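Local coordinates for biofilm-associated surface protein (Staphylococcus aureus, PDB 7C7U), which is a calcium-binding, cell wall-anchored adhesion protein that probably acts as a switch controlling amyloid and biofilm formation, at residues D307-N310 against K311-E314. Residues are numbered along the deposited sequence; the frame is centred on the assembly and turned at random.
Sequences DNLN and KLIE
The carbonyl oxygen of Leu309 is gripped by two successive backbone amides of the 311-314 segment. Leu312 N, three residues on, lies 2.9 Å from Leu309 O, and Ile313 N, four residues on, lies 3.1 Å from the same Leu309 O, a wider loop than a 3-10 turn. One residue earlier, Lys311 N donates to Asn308 O over 2.9 Å in an almost straight bond (173° at the hydrogen), closing the first loop of a short 3-10 turn between strands 301-305 and 323-331. Asn308 starts that turn. Its OD1 accepts the backbone amide of Asn310, two residues on, which makes an Asx turn, and also the side-chain amide: Asn310 ND2 sits 3.0 Å from Asn308 OD1, in the plane of that carbonyl and on a lone pair. With CG beside its own backbone N (chi1 -72°), Asn310 can turn its amide back to Asn308; ND2 also donates to Tyr243 O, while OD1 accepts from Asn317 ND2. A water bridges the amide oxygen of Asn310 to the chain beyond the turn, donating to Asn310 OD1 at 2.8 Å and to Ile313 O at 3.0 Å. Lys311 runs back alongside the opening residues, its CB and CG against Asn308 O, and Lys311 CE 4.2 Å from Asn308 CB. On the buried side, Leu309 CG meets Ile313 CD1 at 4.2 Å; Leu309 also packs on Tyr243 and Trp251, and Ile313 on Val323 and Val325 of strand 323-331. Two chemistries thus anchor the turn: branched aliphatic groups fasten it to the domain interior, while an asparagine-to-asparagine bond and a water fix its more polar side, so the amide of Asn310, bonded at both its N and its O, probably has little freedom to rotate.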
ATOM      1  N   ASP A 307      -5.594 -12.150 -38.288  1.00 38.81           N
ATOM      2  CA  ASP A 307      -5.387 -13.189 -39.283  1.00 39.81           C
ATOM      3  C   ASP A 307      -4.332 -14.182 -38.834  1.00 36.43           C
ATOM      4  O   ASP A 307      -4.236 -15.266 -39.412  1.00 38.07           O
ATOM      5  CB  ASP A 307      -5.002 -12.576 -40.636  1.00 42.14           C
ATOM      6  CG  ASP A 307      -6.204 -12.009 -41.386  1.00 42.51           C
ATOM      7  OD1 ASP A 307      -7.275 -12.649 -41.388  1.00 48.88           O
ATOM      8  OD2 ASP A 307      -6.083 -10.919 -41.973  1.00 49.88           O
ATOM      9  N   ASN A 308      -3.540 -13.835 -37.819  1.00 34.84           N
ATOM     10  CA  ASN A 308      -2.601 -14.782 -37.216  1.00 34.62           C
ATOM     11  C   ASN A 308      -2.380 -14.344 -35.769  1.00 34.68           C
ATOM     12  O   ASN A 308      -1.516 -13.507 -35.501  1.00 30.96           O
ATOM     13  CB  ASN A 308      -1.290 -14.841 -37.990  1.00 33.58           C
ATOM     14  CG  ASN A 308      -0.411 -15.980 -37.535  1.00 31.85           C
ATOM     15  OD1 ASN A 308      -0.513 -16.420 -36.395  1.00 33.34           O
ATOM     16  ND2 ASN A 308       0.455 -16.471 -38.420  1.00 30.44           N
ATOM     17  N   LEU A 309      -3.124 -14.961 -34.842  1.00 35.58           N
ATOM     18  CA  LEU A 309      -3.100 -14.543 -33.443  1.00 32.81           C
ATOM     19  C   LEU A 309      -1.707 -14.628 -32.823  1.00 31.43           C
ATOM     20  O   LEU A 309      -1.441 -13.959 -31.809  1.00 30.16           O
ATOM     21  CB  LEU A 309      -4.099 -15.385 -32.643  1.00 33.06           C
ATOM     22  CG  LEU A 309      -4.570 -14.873 -31.281  1.00 32.88           C
ATOM     23  CD1 LEU A 309      -5.141 -13.462 -31.385  1.00 33.87           C
ATOM     24  CD2 LEU A 309      -5.578 -15.824 -30.657  1.00 29.04           C
ATOM     25  N   ASN A 310      -0.802 -15.410 -33.411  1.00 30.20           N
ATOM     26  CA  ASN A 310       0.585 -15.423 -32.939  1.00 30.56           C
ATOM     27  C   ASN A 310       1.223 -14.037 -32.943  1.00 33.12           C
ATOM     28  O   ASN A 310       2.213 -13.819 -32.230  1.00 31.63           O
ATOM     29  CB  ASN A 310       1.435 -16.361 -33.800  1.00 31.17           C
ATOM     30  CG  ASN A 310       1.129 -17.821 -33.551  1.00 29.75           C
ATOM     31  OD1 ASN A 310       1.295 -18.305 -32.436  1.00 30.18           O
ATOM     32  ND2 ASN A 310       0.730 -18.538 -34.594  1.00 26.94           N
ATOM     33  N   LYS A 311       0.703 -13.101 -33.737  1.00 31.47           N
ATOM     34  CA  LYS A 311       1.267 -11.755 -33.720  1.00 35.63           C
ATOM     35  C   LYS A 311       0.860 -10.965 -32.481  1.00 34.32           C
ATOM     36  O   LYS A 311       1.519  -9.970 -32.145  1.00 35.66           O
ATOM     37  CB  LYS A 311       0.861 -10.985 -34.985  1.00 37.56           C
ATOM     38  CG  LYS A 311       1.354 -11.630 -36.282  1.00 43.61           C
ATOM     39  CD  LYS A 311       1.292 -10.725 -37.495  1.00 50.22           C
ATOM     40  CE  LYS A 311       0.031 -10.836 -38.274  1.00 52.30           C
ATOM     41  NZ  LYS A 311       0.110 -10.029 -39.534  1.00 58.12           N
ATOM     42  N   LEU A 312      -0.212 -11.375 -31.803  1.00 30.74           N
ATOM     43  CA  LEU A 312      -0.745 -10.639 -30.658  1.00 33.74           C
ATOM     44  C   LEU A 312      -0.467 -11.296 -29.322  1.00 35.57           C
ATOM     45  O   LEU A 312      -0.357 -10.592 -28.310  1.00 34.26           O
ATOM     46  CB  LEU A 312      -2.255 -10.447 -30.799  1.00 29.73           C
ATOM     47  CG  LEU A 312      -2.630  -9.610 -32.013  1.00 36.03           C
ATOM     48  CD1 LEU A 312      -4.134  -9.427 -32.084  1.00 30.02           C
ATOM     49  CD2 LEU A 312      -1.909  -8.268 -31.948  1.00 36.42           C
ATOM     50  N   ILE A 313      -0.334 -12.618 -29.303  1.00 29.92           N
ATOM     51  CA  ILE A 313      -0.146 -13.391 -28.088  1.00 27.78           C
ATOM     52  C   ILE A 313       1.050 -14.306 -28.285  1.00 29.63           C
ATOM     53  O   ILE A 313       1.127 -15.026 -29.290  1.00 33.74           O
ATOM     54  CB  ILE A 313      -1.406 -14.210 -27.736  1.00 29.61           C
ATOM     55  CG1 ILE A 313      -2.549 -13.280 -27.314  1.00 34.47           C
ATOM     56  CG2 ILE A 313      -1.097 -15.246 -26.644  1.00 28.81           C
ATOM     57  CD1 ILE A 313      -3.883 -13.982 -27.222  1.00 28.86           C
ATOM     58  N   GLU A 314       1.968 -14.292 -27.322  1.00 30.56           N
ATOM     59  CA  GLU A 314       3.101 -15.208 -27.289  1.00 34.65           C
ATOM     60  C   GLU A 314       2.627 -16.533 -26.687  1.00 33.42           C
ATOM     61  O   GLU A 314       2.543 -16.692 -25.463  1.00 29.85           O
ATOM     62  CB  GLU A 314       4.261 -14.606 -26.498  1.00 31.99           C
ATOM     63  CG  GLU A 314       5.417 -15.585 -26.310  1.00 37.48           C
ATOM     64  CD  GLU A 314       5.975 -16.098 -27.643  1.00 41.17           C
ATOM     65  OE1 GLU A 314       6.862 -15.425 -28.216  1.00 45.85           O
ATOM     66  OE2 GLU A 314       5.506 -17.150 -28.144  1.00 39.45           O
TER
HETATM   67  O   HOH W   1       2.818 -17.222 -30.391  1.00 30.03           O
HETATM   68  O   HOH W   2       4.195 -15.459 -30.838  1.00 49.09           O